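Local coordinates for chitin-binding domain 3 protein (Micromonospora aurantiaca ATCC 27029, PDB 5OPF) that probably uses a copper-dependent active site, as a lytic polysaccharide monooxygenase, to cleave resistant polysaccharides such as cellulose by oxidation, at residues Thr118-Asn123 and Gly168-Tyr173; Gly67-Gly72 and Ser127-Ser132; Tyr112-Val117 and Leu134-Gln139; Asp31-Gln36 and Leu83-Ala88. All blocks are in the same frame, centred on the assembly; numbering follows the deposited sequence.

Interaction 1. Residues Thr118-Asn123 and Gly168-Tyr173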
loop_
_atom_site.group_PDB
_atom_site.type_symbol
_atom_site.label_atom_id
_atom_site.label_comp_id
_atom_site.label_asym_id
_atom_site.label_seq_id
_atom_site.Cartn_x
_atom_site.Cartn_y
_atom_site.Cartn_z
ATOM N N THR A 118 -2.867 10.122 5.680
ATOM C CA THR A 118 -3.811 11.179 5.367
ATOM C C THR A 118 -4.062 12.075 6.575
ATOM O O THR A 118 -3.974 11.660 7.739
ATOM C CB THR A 118 -5.121 10.591 4.819
ATOM O OG1 THR A 118 -5.578 9.521 5.649
ATOM C CG2 THR A 118 -4.901 10.059 3.422
ATOM N N LYS A 119 -4.353 13.329 6.268
ATOM C CA LYS A 119 -4.641 14.343 7.263
ATOM C C LYS A 119 -6.088 14.244 7.738
ATOM O O LYS A 119 -6.997 13.897 6.976
ATOM C CB LYS A 119 -4.399 15.723 6.646
ATOM C CG LYS A 119 -2.960 15.951 6.217
ATOM C CD LYS A 119 -2.821 17.052 5.161
ATOM C CE LYS A 119 -1.390 17.152 4.663
ATOM N NZ LYS A 119 -1.216 18.269 3.687
ATOM N N GLN A 120 -6.306 14.563 9.015
ATOM C CA GLN A 120 -7.667 14.606 9.529
ATOM C C GLN A 120 -8.505 15.543 8.672
ATOM O O GLN A 120 -8.088 16.660 8.349
ATOM C CB GLN A 120 -7.684 15.040 10.994
ATOM C CG GLN A 120 -9.015 14.770 11.692
ATOM C CD GLN A 120 -9.289 13.293 11.924
ATOM O OE1 GLN A 120 -8.386 12.461 11.848
ATOM N NE2 GLN A 120 -10.547 12.963 12.207
ATOM N N GLY A 121 -9.692 15.074 8.296
ATOM C CA GLY A 121 -10.559 15.757 7.361
ATOM C C GLY A 121 -10.673 15.059 6.019
ATOM O O GLY A 121 -11.684 15.236 5.327
ATOM N N TYR A 122 -9.657 14.288 5.624
ATOM C CA TYR A 122 -9.745 13.503 4.398
ATOM C C TYR A 122 -10.805 12.425 4.572
ATOM O O TYR A 122 -10.821 11.726 5.590
ATOM C CB TYR A 122 -8.392 12.849 4.068
ATOM C CG TYR A 122 -8.490 11.879 2.907
ATOM C CD1 TYR A 122 -8.747 12.345 1.627
ATOM C CD2 TYR A 122 -8.362 10.510 3.091
ATOM C CE1 TYR A 122 -8.885 11.465 0.555
ATOM C CE2 TYR A 122 -8.500 9.630 2.033
ATOM C CZ TYR A 122 -8.760 10.109 0.768
ATOM O OH TYR A 122 -8.909 9.218 -0.267
ATOM N N ASN A 123 -11.675 12.271 3.572
ATOM C CA ASN A 123 -12.731 11.258 3.578
ATOM C C ASN A 123 -12.473 10.208 2.493
ATOM O O ASN A 123 -12.811 10.415 1.321
ATOM C CB ASN A 123 -14.097 11.902 3.389
ATOM C CG ASN A 123 -15.228 10.915 3.607
ATOM O OD1 ASN A 123 -15.011 9.707 3.639
ATOM N ND2 ASN A 123 -16.439 11.428 3.761
ATOM N N GLY A 168 -10.404 7.750 13.476
ATOM C CA GLY A 168 -11.237 7.164 12.443
ATOM C C GLY A 168 -10.460 6.716 11.207
ATOM O O GLY A 168 -9.239 6.511 11.217
ATOM N N ARG A 169 -11.222 6.555 10.123
ATOM C CA ARG A 169 -10.722 5.981 8.878
ATOM C C ARG A 169 -9.714 6.895 8.193
ATOM O O ARG A 169 -9.963 8.093 8.002
ATOM C CB ARG A 169 -11.899 5.750 7.933
ATOM C CG ARG A 169 -11.517 5.315 6.529
ATOM C CD ARG A 169 -12.720 5.117 5.635
ATOM N NE ARG A 169 -13.478 3.894 5.879
ATOM C CZ ARG A 169 -13.189 2.720 5.316
ATOM N NH1 ARG A 169 -12.141 2.606 4.517
ATOM N NH2 ARG A 169 -13.955 1.663 5.530
ATOM N N HIS A 170 -8.601 6.293 7.765
ATOM C CA HIS A 170 -7.493 6.978 7.104
ATOM C C HIS A 170 -6.845 6.037 6.092
ATOM O O HIS A 170 -7.191 4.858 6.000
ATOM C CB HIS A 170 -6.501 7.508 8.151
ATOM C CG HIS A 170 -6.942 8.801 8.727
ATOM N ND1 HIS A 170 -6.847 9.966 8.001
ATOM C CD2 HIS A 170 -7.538 9.111 9.903
ATOM C CE1 HIS A 170 -7.353 10.949 8.723
ATOM N NE2 HIS A 170 -7.787 10.459 9.874
ATOM N N VAL A 171 -5.901 6.585 5.324
ATOM C CA VAL A 171 -5.087 5.803 4.404
ATOM C C VAL A 171 -3.617 6.066 4.709
ATOM O O VAL A 171 -3.200 7.221 4.870
ATOM C CB VAL A 171 -5.411 6.136 2.931
ATOM C CG1 VAL A 171 -4.595 5.264 1.986
ATOM C CG2 VAL A 171 -6.903 5.945 2.643
ATOM N N VAL A 172 -2.845 4.987 4.798
ATOM C CA VAL A 172 -1.390 5.019 4.841
ATOM C C VAL A 172 -0.890 4.827 3.414
ATOM O O VAL A 172 -1.386 3.970 2.673
ATOM C CB VAL A 172 -0.849 3.902 5.756
ATOM C CG1 VAL A 172 0.663 4.014 5.910
ATOM C CG2 VAL A 172 -1.533 3.919 7.122
ATOM N N TYR A 173 0.092 5.629 3.011
ATOM C CA TYR A 173 0.732 5.477 1.706
ATOM C C TYR A 173 2.212 5.259 1.945
ATOM O O TYR A 173 2.892 6.130 2.502
ATOM C CB TYR A 173 0.538 6.707 0.836
ATOM C CG TYR A 173 0.847 6.536 -0.638
ATOM C CD1 TYR A 173 0.253 5.516 -1.390
ATOM C CD2 TYR A 173 1.671 7.433 -1.310
ATOM C CE1 TYR A 173 0.478 5.388 -2.757
ATOM C CE2 TYR A 173 1.892 7.319 -2.674
ATOM C CZ TYR A 173 1.287 6.307 -3.391
ATOM O OH TYR A 173 1.469 6.248 -4.757
HETATM O O HOH W 1 -11.427 9.072 5.832
#
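T118 and V171 are the closest backbone neighbours where the end of strand 110-118 leaves its antiparallel partner, strand 169-178, in the Ig-like beta sandwich of this lytic polysaccharide monooxygenase. T118 N donates a backbone bond to V171 O at 3.0 Å. The chain then bends through a type II turn, K119 to Y122, with G121 at positive phi and Y122 N bonded to K119 O. The T118 hydroxyl continues the pairing in place of a carbonyl. With chi1 at 48°, OG1 sits between the backbone N and the carbonyl carbon and receives V171 N at 3.0 Å in an almost straight bond (174°). The same OG1 lies 2.7 Å from H170 ND1 in a second hydrogen bond. At the other end of the imidazole, NE2 donates to Q120 OE1 at 2.9 Å, arriving from above the amide carbonyl plane, with amide and ring planes 54° apart. Held at both nitrogens, the ring is fixed in rotation. Q120 OE1 also accepts from T167 N. Further along the turn, V171 CG2 meets the edge of the Y122 ring at CE2, 4.1 Å away. One water donates to both Y122 O (2.7 Å) and R169 O (2.8 Å).

Interaction 2. Residues Gly67-Gly72 and Ser127-Ser132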
loop_
_atom_site.group_PDB
_atom_site.type_symbol
_atom_site.label_atom_id
_atom_site.label_comp_id
_atom_site.label_asym_id
_atom_site.label_seq_id
_atom_site.Cartn_x
_atom_site.Cartn_y
_atom_site.Cartn_z
ATOM N N GLY A 67 -5.318 10.907 -7.511
ATOM C CA GLY A 67 -6.337 9.934 -7.848
ATOM C C GLY A 67 -5.809 8.629 -8.403
ATOM O O GLY A 67 -6.609 7.716 -8.662
ATOM N N GLN A 68 -4.494 8.519 -8.602
ATOM C CA GLN A 68 -3.846 7.312 -9.103
ATOM C C GLN A 68 -2.765 6.825 -8.146
ATOM O O GLN A 68 -1.926 6.006 -8.525
ATOM C CB GLN A 68 -3.246 7.550 -10.487
ATOM C CG GLN A 68 -4.264 7.977 -11.521
ATOM C CD GLN A 68 -3.651 8.433 -12.814
ATOM O OE1 GLN A 68 -4.136 9.401 -13.436
ATOM N NE2 GLN A 68 -2.618 7.761 -13.245
ATOM N N LEU A 69 -2.766 7.300 -6.899
ATOM C CA LEU A 69 -1.706 6.897 -5.972
ATOM C C LEU A 69 -1.734 5.394 -5.706
ATOM O O LEU A 69 -0.687 4.736 -5.700
ATOM C CB LEU A 69 -1.791 7.685 -4.659
ATOM C CG LEU A 69 -1.134 9.071 -4.701
ATOM C CD1 LEU A 69 -1.864 10.037 -5.618
ATOM C CD2 LEU A 69 -1.009 9.648 -3.314
ATOM N N CYS A 70 -2.923 4.832 -5.479
ATOM C CA CYS A 70 -3.004 3.442 -5.037
ATOM C C CYS A 70 -2.727 2.429 -6.146
ATOM O O CYS A 70 -2.463 1.255 -5.842
ATOM C CB CYS A 70 -4.347 3.176 -4.363
ATOM S SG CYS A 70 -4.653 4.223 -2.913
ATOM N N SER A 71 -2.790 2.849 -7.411
ATOM C CA SER A 71 -2.405 2.013 -8.540
ATOM C C SER A 71 -0.994 2.305 -9.029
ATOM O O SER A 71 -0.595 1.781 -10.075
ATOM C CB SER A 71 -3.366 2.214 -9.698
ATOM O OG SER A 71 -3.191 3.495 -10.258
ATOM N N GLY A 72 -0.235 3.135 -8.323
ATOM C CA GLY A 72 1.107 3.482 -8.775
ATOM C C GLY A 72 1.110 4.240 -10.086
ATOM O O GLY A 72 2.003 4.027 -10.916
ATOM N N SER A 127 -13.623 10.693 -1.518
ATOM C CA SER A 127 -12.686 11.587 -2.174
ATOM C C SER A 127 -11.478 10.821 -2.696
ATOM O O SER A 127 -10.918 9.990 -1.973
ATOM C CB SER A 127 -12.176 12.623 -1.167
ATOM O OG SER A 127 -13.245 13.393 -0.648
ATOM N N PRO A 128 -11.029 11.100 -3.922
ATOM C CA PRO A 128 -9.815 10.452 -4.428
ATOM C C PRO A 128 -8.618 10.865 -3.588
ATOM O O PRO A 128 -8.553 11.988 -3.080
ATOM C CB PRO A 128 -9.703 10.985 -5.859
ATOM C CG PRO A 128 -10.406 12.276 -5.822
ATOM C CD PRO A 128 -11.540 12.111 -4.862
ATOM N N LEU A 129 -7.677 9.943 -3.428
ATOM C CA LEU A 129 -6.481 10.235 -2.649
ATOM C C LEU A 129 -5.561 11.143 -3.451
ATOM O O LEU A 129 -5.229 10.847 -4.603
ATOM C CB LEU A 129 -5.761 8.939 -2.289
ATOM C CG LEU A 129 -4.545 9.080 -1.367
ATOM C CD1 LEU A 129 -4.936 9.614 -0.007
ATOM C CD2 LEU A 129 -3.838 7.751 -1.247
ATOM N N ARG A 130 -5.161 12.259 -2.839
ATOM C CA ARG A 130 -4.276 13.245 -3.444
ATOM C C ARG A 130 -2.980 13.346 -2.646
ATOM O O ARG A 130 -2.958 13.119 -1.433
ATOM C CB ARG A 130 -4.916 14.632 -3.407
ATOM C CG ARG A 130 -6.270 14.700 -4.024
ATOM C CD ARG A 130 -6.863 16.092 -3.890
ATOM N NE ARG A 130 -8.091 16.179 -4.656
ATOM C CZ ARG A 130 -8.145 16.224 -5.984
ATOM N NH1 ARG A 130 -7.031 16.212 -6.715
ATOM N NH2 ARG A 130 -9.322 16.289 -6.578
ATOM N N TRP A 131 -1.899 13.728 -3.322
ATOM C CA TRP A 131 -0.651 13.972 -2.612
ATOM C C TRP A 131 -0.833 14.996 -1.493
ATOM O O TRP A 131 -0.254 14.850 -0.408
ATOM C CB TRP A 131 0.437 14.412 -3.588
ATOM C CG TRP A 131 0.998 13.288 -4.412
ATOM C CD1 TRP A 131 0.623 12.925 -5.672
ATOM C CD2 TRP A 131 2.054 12.390 -4.036
ATOM N NE1 TRP A 131 1.365 11.855 -6.098
ATOM C CE2 TRP A 131 2.251 11.510 -5.115
ATOM C CE3 TRP A 131 2.834 12.232 -2.892
ATOM C CZ2 TRP A 131 3.213 10.501 -5.096
ATOM C CZ3 TRP A 131 3.787 11.221 -2.873
ATOM C CH2 TRP A 131 3.970 10.381 -3.973
ATOM N N SER A 132 -1.651 16.027 -1.720
ATOM C CA SER A 132 -1.845 17.069 -0.711
ATOM C C SER A 132 -2.622 16.582 0.507
ATOM O O SER A 132 -2.647 17.276 1.533
ATOM C CB SER A 132 -2.549 18.278 -1.334
ATOM O OG SER A 132 -3.844 17.944 -1.778
#
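P128 opens the contact from segment 127-132, its CB resting 4.0 Å from G67 CA. G67 has backbone angles that favour glycine, and G67 N donates to the carbonyl O of L129, the residue after P128, at 2.9 Å (154° at the hydrogen). This is the one backbone hydrogen bond between two loops that run nearly perpendicular, 81° apart. The L129 side chain turns inward, its CG anti to the backbone N (chi1 -175°), and this brings CD2 to both L69 CB and C70 SG, each 4.0 Å away. The side chains of L69 and L129 cross at about a right angle. R130 contributes mainly backbone here, its carbonyl carbon lying 4.2 Å from L69 CD2. W131 then covers the leucine from another side: L69 CD2 stands over the five-membered ring, 4.1 Å from its centroid and close to the ring normal, a CH-pi contact, while CD1 comes within 3.7 Å of W131 NE1. With an alanine at L69, the CH-pi contact would be gone and a gap would probably open against the indole face and beside L129, only CB remaining to meet CD2. The indole N-H is bound to I64 O. Around this core, W131 also packs on helix 60-63 and on I175 of strand 169-178, L129 reaches V171 of the same strand, and the C70-C188 disulfide fastens the 67-72 loop to strand 183-192.

Interaction 3. Residues Tyr112-Val117 and Leu134-Gln139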
loop_
_atom_site.group_PDB
_atom_site.type_symbol
_atom_site.label_atom_id
_atom_site.label_comp_id
_atom_site.label_asym_id
_atom_site.label_seq_id
_atom_site.Cartn_x
_atom_site.Cartn_y
_atom_site.Cartn_z
ATOM N N TYR A 112 15.305 3.887 0.493
ATOM C CA TYR A 112 14.481 4.503 1.525
ATOM C C TYR A 112 13.113 3.846 1.470
ATOM O O TYR A 112 12.726 3.263 0.448
ATOM C CB TYR A 112 14.339 6.030 1.353
ATOM C CG TYR A 112 13.971 6.496 -0.039
ATOM C CD1 TYR A 112 12.647 6.580 -0.455
ATOM C CD2 TYR A 112 14.950 6.879 -0.934
ATOM C CE1 TYR A 112 12.315 7.015 -1.741
ATOM C CE2 TYR A 112 14.634 7.322 -2.204
ATOM C CZ TYR A 112 13.308 7.390 -2.610
ATOM O OH TYR A 112 13.003 7.831 -3.888
ATOM N N ILE A 113 12.390 3.934 2.586
ATOM C CA ILE A 113 10.958 3.653 2.626
ATOM C C ILE A 113 10.305 4.814 3.357
ATOM O O ILE A 113 10.715 5.147 4.475
ATOM C CB ILE A 113 10.621 2.315 3.319
ATOM C CG1 ILE A 113 11.281 1.140 2.599
ATOM C CG2 ILE A 113 9.095 2.120 3.355
ATOM C CD1 ILE A 113 11.022 -0.224 3.231
ATOM N N ARG A 114 9.316 5.437 2.720
ATOM C CA ARG A 114 8.615 6.588 3.267
ATOM C C ARG A 114 7.183 6.187 3.586
ATOM O O ARG A 114 6.523 5.527 2.781
ATOM C CB ARG A 114 8.626 7.747 2.271
ATOM C CG ARG A 114 10.002 8.331 2.072
ATOM C CD ARG A 114 10.098 9.306 0.902
ATOM N NE ARG A 114 11.489 9.699 0.696
ATOM C CZ ARG A 114 11.988 10.178 -0.437
ATOM N NH1 ARG A 114 11.211 10.384 -1.490
ATOM N NH2 ARG A 114 13.282 10.437 -0.514
ATOM N N VAL A 115 6.708 6.600 4.760
ATOM C CA VAL A 115 5.347 6.332 5.219
ATOM C C VAL A 115 4.616 7.659 5.389
ATOM O O VAL A 115 5.036 8.516 6.182
ATOM C CB VAL A 115 5.332 5.527 6.528
ATOM C CG1 VAL A 115 3.895 5.317 7.032
ATOM C CG2 VAL A 115 6.042 4.193 6.357
ATOM N N TYR A 116 3.521 7.809 4.652
ATOM C CA TYR A 116 2.635 8.959 4.724
ATOM C C TYR A 116 1.291 8.513 5.299
ATOM O O TYR A 116 0.863 7.370 5.103
ATOM C CB TYR A 116 2.366 9.527 3.315
ATOM C CG TYR A 116 3.591 10.048 2.606
ATOM C CD1 TYR A 116 4.412 9.207 1.870
ATOM C CD2 TYR A 116 3.931 11.385 2.676
ATOM C CE1 TYR A 116 5.538 9.685 1.243
ATOM C CE2 TYR A 116 5.064 11.870 2.046
ATOM C CZ TYR A 116 5.864 11.007 1.336
ATOM O OH TYR A 116 7.005 11.471 0.701
ATOM N N VAL A 117 0.592 9.426 5.979
ATOM C CA VAL A 117 -0.773 9.185 6.429
ATOM C C VAL A 117 -1.623 10.391 6.065
ATOM O O VAL A 117 -1.187 11.543 6.180
ATOM C CB VAL A 117 -0.846 8.883 7.943
ATOM C CG1 VAL A 117 -2.289 8.801 8.442
ATOM C CG2 VAL A 117 -0.114 7.586 8.261
ATOM N N LEU A 134 -1.645 13.967 2.106
ATOM C CA LEU A 134 -0.685 13.123 2.812
ATOM C C LEU A 134 0.349 13.941 3.577
ATOM O O LEU A 134 0.851 14.961 3.087
ATOM C CB LEU A 134 0.067 12.241 1.822
ATOM C CG LEU A 134 -0.762 11.174 1.123
ATOM C CD1 LEU A 134 0.103 10.484 0.075
ATOM C CD2 LEU A 134 -1.329 10.154 2.102
ATOM N N GLU A 135 0.698 13.466 4.768
ATOM C CA GLU A 135 1.796 13.997 5.566
ATOM C C GLU A 135 2.831 12.894 5.772
ATOM O O GLU A 135 2.476 11.746 6.076
ATOM C CB GLU A 135 1.262 14.437 6.936
ATOM C CG GLU A 135 2.311 15.015 7.865
ATOM C CD GLU A 135 1.779 15.361 9.229
ATOM O OE1 GLU A 135 0.593 15.105 9.514
ATOM O OE2 GLU A 135 2.559 15.920 10.033
ATOM N N LEU A 136 4.111 13.233 5.624
ATOM C CA LEU A 136 5.181 12.277 5.912
ATOM C C LEU A 136 5.282 12.057 7.419
ATOM O O LEU A 136 5.534 13.008 8.172
ATOM C CB LEU A 136 6.509 12.804 5.370
ATOM C CG LEU A 136 7.725 11.882 5.524
ATOM C CD1 LEU A 136 7.622 10.647 4.651
ATOM C CD2 LEU A 136 9.004 12.650 5.219
ATOM N N VAL A 137 5.115 10.803 7.865
ATOM C CA VAL A 137 5.066 10.490 9.292
ATOM C C VAL A 137 6.040 9.391 9.717
ATOM O O VAL A 137 6.169 9.121 10.915
ATOM C CB VAL A 137 3.638 10.141 9.758
ATOM C CG1 VAL A 137 2.705 11.333 9.607
ATOM C CG2 VAL A 137 3.089 8.927 9.015
ATOM N N GLY A 138 6.732 8.758 8.766
ATOM C CA GLY A 138 7.816 7.845 9.096
ATOM C C GLY A 138 8.709 7.665 7.894
ATOM O O GLY A 138 8.285 7.880 6.759
ATOM N N GLN A 139 9.974 7.325 8.141
ATOM C CA GLN A 139 10.923 7.184 7.036
ATOM C C GLN A 139 12.152 6.438 7.525
ATOM O O GLN A 139 12.674 6.742 8.602
ATOM C CB GLN A 139 11.343 8.559 6.491
ATOM C CG GLN A 139 12.297 8.516 5.282
ATOM C CD GLN A 139 12.503 9.888 4.632
ATOM O OE1 GLN A 139 12.524 10.002 3.403
ATOM N NE2 GLN A 139 12.686 10.929 5.453
#
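V115 O accepts two backbone N-H groups, those of V137 at 2.8 Å and G138 at 3.1 Å, because both residues face V115 in a classic beta bulge. The bulge interrupts the antiparallel pairing of strands 110-118 and 134-140 in the Ig-like beta sandwich and shifts their register by one. On the G138 side of the bulge, V115 N returns a bond to G138 O at 2.8 Å. On the E135 side, V117 and E135 exchange two bonds, and E135 forms a salt bridge with R166. The crossing angle of 133° accords with a strongly twisted pair. V137 sends CG2 against V117 CG2 at 3.6 Å, on the side where V115 and V117 pack on strands 154-162 and 97-104 of the other sheet. On the opposite face, L136 lies across the Y116 ring: its CD1 stands over the face, offset toward the rim, 4.0 Å from the centroid, while L134 CB meets Y116 CB. R114 and Q139 lie side by side, and the extended R114 chain also lays its guanidinium over the Y112 ring. R114 NE donates to Q139 OE1 at 2.9 Å, bent to 148° at the hydrogen, with guanidinium and amide planes 71° apart.

Interaction 4. Residues Asp31-Gln36 and Leu83-Ala88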
loop_
_atom_site.group_PDB
_atom_site.type_symbol
_atom_site.label_atom_id
_atom_site.label_comp_id
_atom_site.label_asym_id
_atom_site.label_seq_id
_atom_site.Cartn_x
_atom_site.Cartn_y
_atom_site.Cartn_z
ATOM N N ASP A 31 -17.764 -7.187 0.943
ATOM C CA ASP A 31 -16.545 -6.411 0.700
ATOM C C ASP A 31 -16.602 -5.894 -0.730
ATOM O O ASP A 31 -15.916 -6.396 -1.624
ATOM C CB ASP A 31 -15.309 -7.276 0.969
ATOM C CG ASP A 31 -13.994 -6.505 0.955
ATOM O OD1 ASP A 31 -13.944 -5.335 0.499
ATOM O OD2 ASP A 31 -12.981 -7.116 1.380
ATOM N N PRO A 32 -17.458 -4.893 -0.984
ATOM C CA PRO A 32 -17.637 -4.401 -2.360
ATOM C C PRO A 32 -16.358 -3.912 -3.012
ATOM O O PRO A 32 -16.210 -4.039 -4.234
ATOM C CB PRO A 32 -18.669 -3.274 -2.198
ATOM C CG PRO A 32 -19.442 -3.659 -0.973
ATOM C CD PRO A 32 -18.453 -4.315 -0.059
ATOM N N MET A 33 -15.430 -3.344 -2.241
ATOM C CA MET A 33 -14.194 -2.865 -2.849
ATOM C C MET A 33 -13.309 -4.017 -3.310
ATOM O O MET A 33 -12.727 -3.950 -4.398
ATOM C CB MET A 33 -13.436 -1.922 -1.920
ATOM C CG MET A 33 -14.100 -0.570 -1.697
ATOM S SD MET A 33 -14.357 0.408 -3.221
ATOM C CE MET A 33 -16.055 -0.031 -3.615
ATOM N N CYS A 34 -13.172 -5.079 -2.512
ATOM C CA CYS A 34 -12.435 -6.235 -3.026
ATOM C C CYS A 34 -13.175 -6.901 -4.187
ATOM O O CYS A 34 -12.539 -7.391 -5.129
ATOM C CB CYS A 34 -12.080 -7.256 -1.943
ATOM S SG CYS A 34 -10.815 -6.711 -0.774
ATOM N N TRP A 35 -14.510 -6.926 -4.153
ATOM C CA TRP A 35 -15.258 -7.518 -5.259
ATOM C C TRP A 35 -14.980 -6.793 -6.572
ATOM O O TRP A 35 -14.674 -7.429 -7.587
ATOM C CB TRP A 35 -16.753 -7.539 -4.946
ATOM C CG TRP A 35 -17.617 -8.185 -6.015
ATOM C CD1 TRP A 35 -18.530 -7.553 -6.806
ATOM C CD2 TRP A 35 -17.676 -9.582 -6.376
ATOM N NE1 TRP A 35 -19.149 -8.461 -7.638
ATOM C CE2 TRP A 35 -18.635 -9.708 -7.401
ATOM C CE3 TRP A 35 -16.992 -10.729 -5.950
ATOM C CZ2 TRP A 35 -18.941 -10.940 -7.996
ATOM C CZ3 TRP A 35 -17.302 -11.956 -6.539
ATOM C CH2 TRP A 35 -18.262 -12.044 -7.554
ATOM N N GLN A 36 -15.080 -5.456 -6.584
ATOM C CA GLN A 36 -14.836 -4.752 -7.840
ATOM C C GLN A 36 -13.393 -4.929 -8.299
ATOM O O GLN A 36 -13.119 -4.973 -9.505
ATOM C CB GLN A 36 -15.249 -3.275 -7.761
ATOM C CG GLN A 36 -14.555 -2.414 -6.708
ATOM C CD GLN A 36 -13.266 -1.747 -7.171
ATOM O OE1 GLN A 36 -13.210 -1.150 -8.253
ATOM N NE2 GLN A 36 -12.239 -1.811 -6.338
ATOM N N LEU A 83 -7.590 -0.473 -7.581
ATOM C CA LEU A 83 -7.231 -0.021 -6.243
ATOM C C LEU A 83 -7.442 1.476 -6.066
ATOM O O LEU A 83 -7.365 1.956 -4.927
ATOM C CB LEU A 83 -5.786 -0.412 -5.911
ATOM C CG LEU A 83 -5.430 -1.891 -6.093
ATOM C CD1 LEU A 83 -4.017 -2.092 -5.578
ATOM C CD2 LEU A 83 -6.428 -2.811 -5.393
ATOM N N ASP A 84 -7.687 2.223 -7.148
ATOM C CA ASP A 84 -7.953 3.654 -7.051
ATOM C C ASP A 84 -9.423 3.964 -6.768
ATOM O O ASP A 84 -9.773 5.135 -6.559
ATOM C CB ASP A 84 -7.541 4.371 -8.350
ATOM C CG ASP A 84 -6.033 4.419 -8.562
ATOM O OD1 ASP A 84 -5.285 4.548 -7.563
ATOM O OD2 ASP A 84 -5.623 4.378 -9.755
ATOM N N THR A 85 -10.306 2.969 -6.784
ATOM C CA THR A 85 -11.726 3.234 -6.577
ATOM C C THR A 85 -11.963 3.797 -5.181
ATOM O O THR A 85 -11.321 3.391 -4.216
ATOM C CB THR A 85 -12.495 1.936 -6.781
ATOM O OG1 THR A 85 -12.210 1.474 -8.105
ATOM C CG2 THR A 85 -14.002 2.129 -6.606
ATOM N N VAL A 86 -12.876 4.750 -5.077
ATOM C CA VAL A 86 -13.250 5.370 -3.811
ATOM C C VAL A 86 -14.375 4.547 -3.183
ATOM O O VAL A 86 -15.361 4.241 -3.860
ATOM C CB VAL A 86 -13.708 6.814 -4.081
ATOM C CG1 VAL A 86 -14.237 7.470 -2.839
ATOM C CG2 VAL A 86 -12.570 7.628 -4.674
ATOM N N GLY A 87 -14.253 4.214 -1.901
ATOM C CA GLY A 87 -15.309 3.476 -1.230
ATOM C C GLY A 87 -14.840 2.883 0.088
ATOM O O GLY A 87 -13.761 3.210 0.591
ATOM N N ALA A 88 -15.674 1.995 0.640
ATOM C CA ALA A 88 -15.493 1.482 2.004
ATOM C C ALA A 88 -14.560 0.265 2.015
ATOM O O ALA A 88 -14.942 -0.858 2.353
ATOM C CB ALA A 88 -16.848 1.171 2.635
HETATM O O HOH W 2 -15.451 -3.067 0.662
#
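M33 and Q36 of helix 32-40 are the side chains that meet the loop 83-88, along T85 to A88. Ahead of them, D31 is linked to the loop only through a water, which donates to D31 OD1 at 2.7 Å and to A88 O at 2.8 Å and accepts M33 N. D31 is the N-cap of helix 32-40, its OD1 accepting C34 N at 3.1 Å from above the carboxylate plane, while OD2 is held by the salt bridge to R17 and by W18. M33 bends at chi2 and chi3 and lays its thioether along the chain opposite. Its SD lies 3.8 Å from both T85 CG2 and G87 CA, and its CG passes A88 N. A side chain on G87 would point at the helix and run into M33 SD, and the backbone angles there also suit glycine. C34 points away from the loop and is tied by a disulfide to C14 of helix 10-18. These helices belong to the largely helical region between strand 2-6 and the later sandwich strands, probably the L2 region of such monooxygenases. One turn on from M33, Q36 folds back, its CG lying between the backbone N and the carbonyl carbon (chi1 60°). NE2 donates to M33 O at 2.9 Å, on a lone pair, and also reaches A82 O. OE1 is then presented to T85 OG1 at 2.8 Å, though the hydroxyl proton has A82 O as another possible acceptor. With a leucine in place of Q36, the T85 hydroxyl would probably be left to A82 O, and M33 O would lose its side-chain N-H. W89 packs on both M33 and Q36.

How the interactions relate
From the N terminus, interaction 4 comes first, closing a loop of 46 residues between helix 32-40 and the segment before strand 92-93. Interaction 2 starts within that loop and ends well beyond it, so the two cross; they meet where S71 bonds to D84. Interaction 3 closes the shortest loop, 16 residues, and crosses interaction 2, L69 packing on L134. Interaction 1 starts inside that same loop and reaches strand 169-178, crossing both; Y173 O bonds to Y116 N, and Y122 and K119 reach S127 and S132. Interaction 4 precedes interactions 1 and 3 in series. The helical, disulfide-linked region is thus tied through loop 67-72 to the sheet of strands 110-118, 134-140 and 169-178.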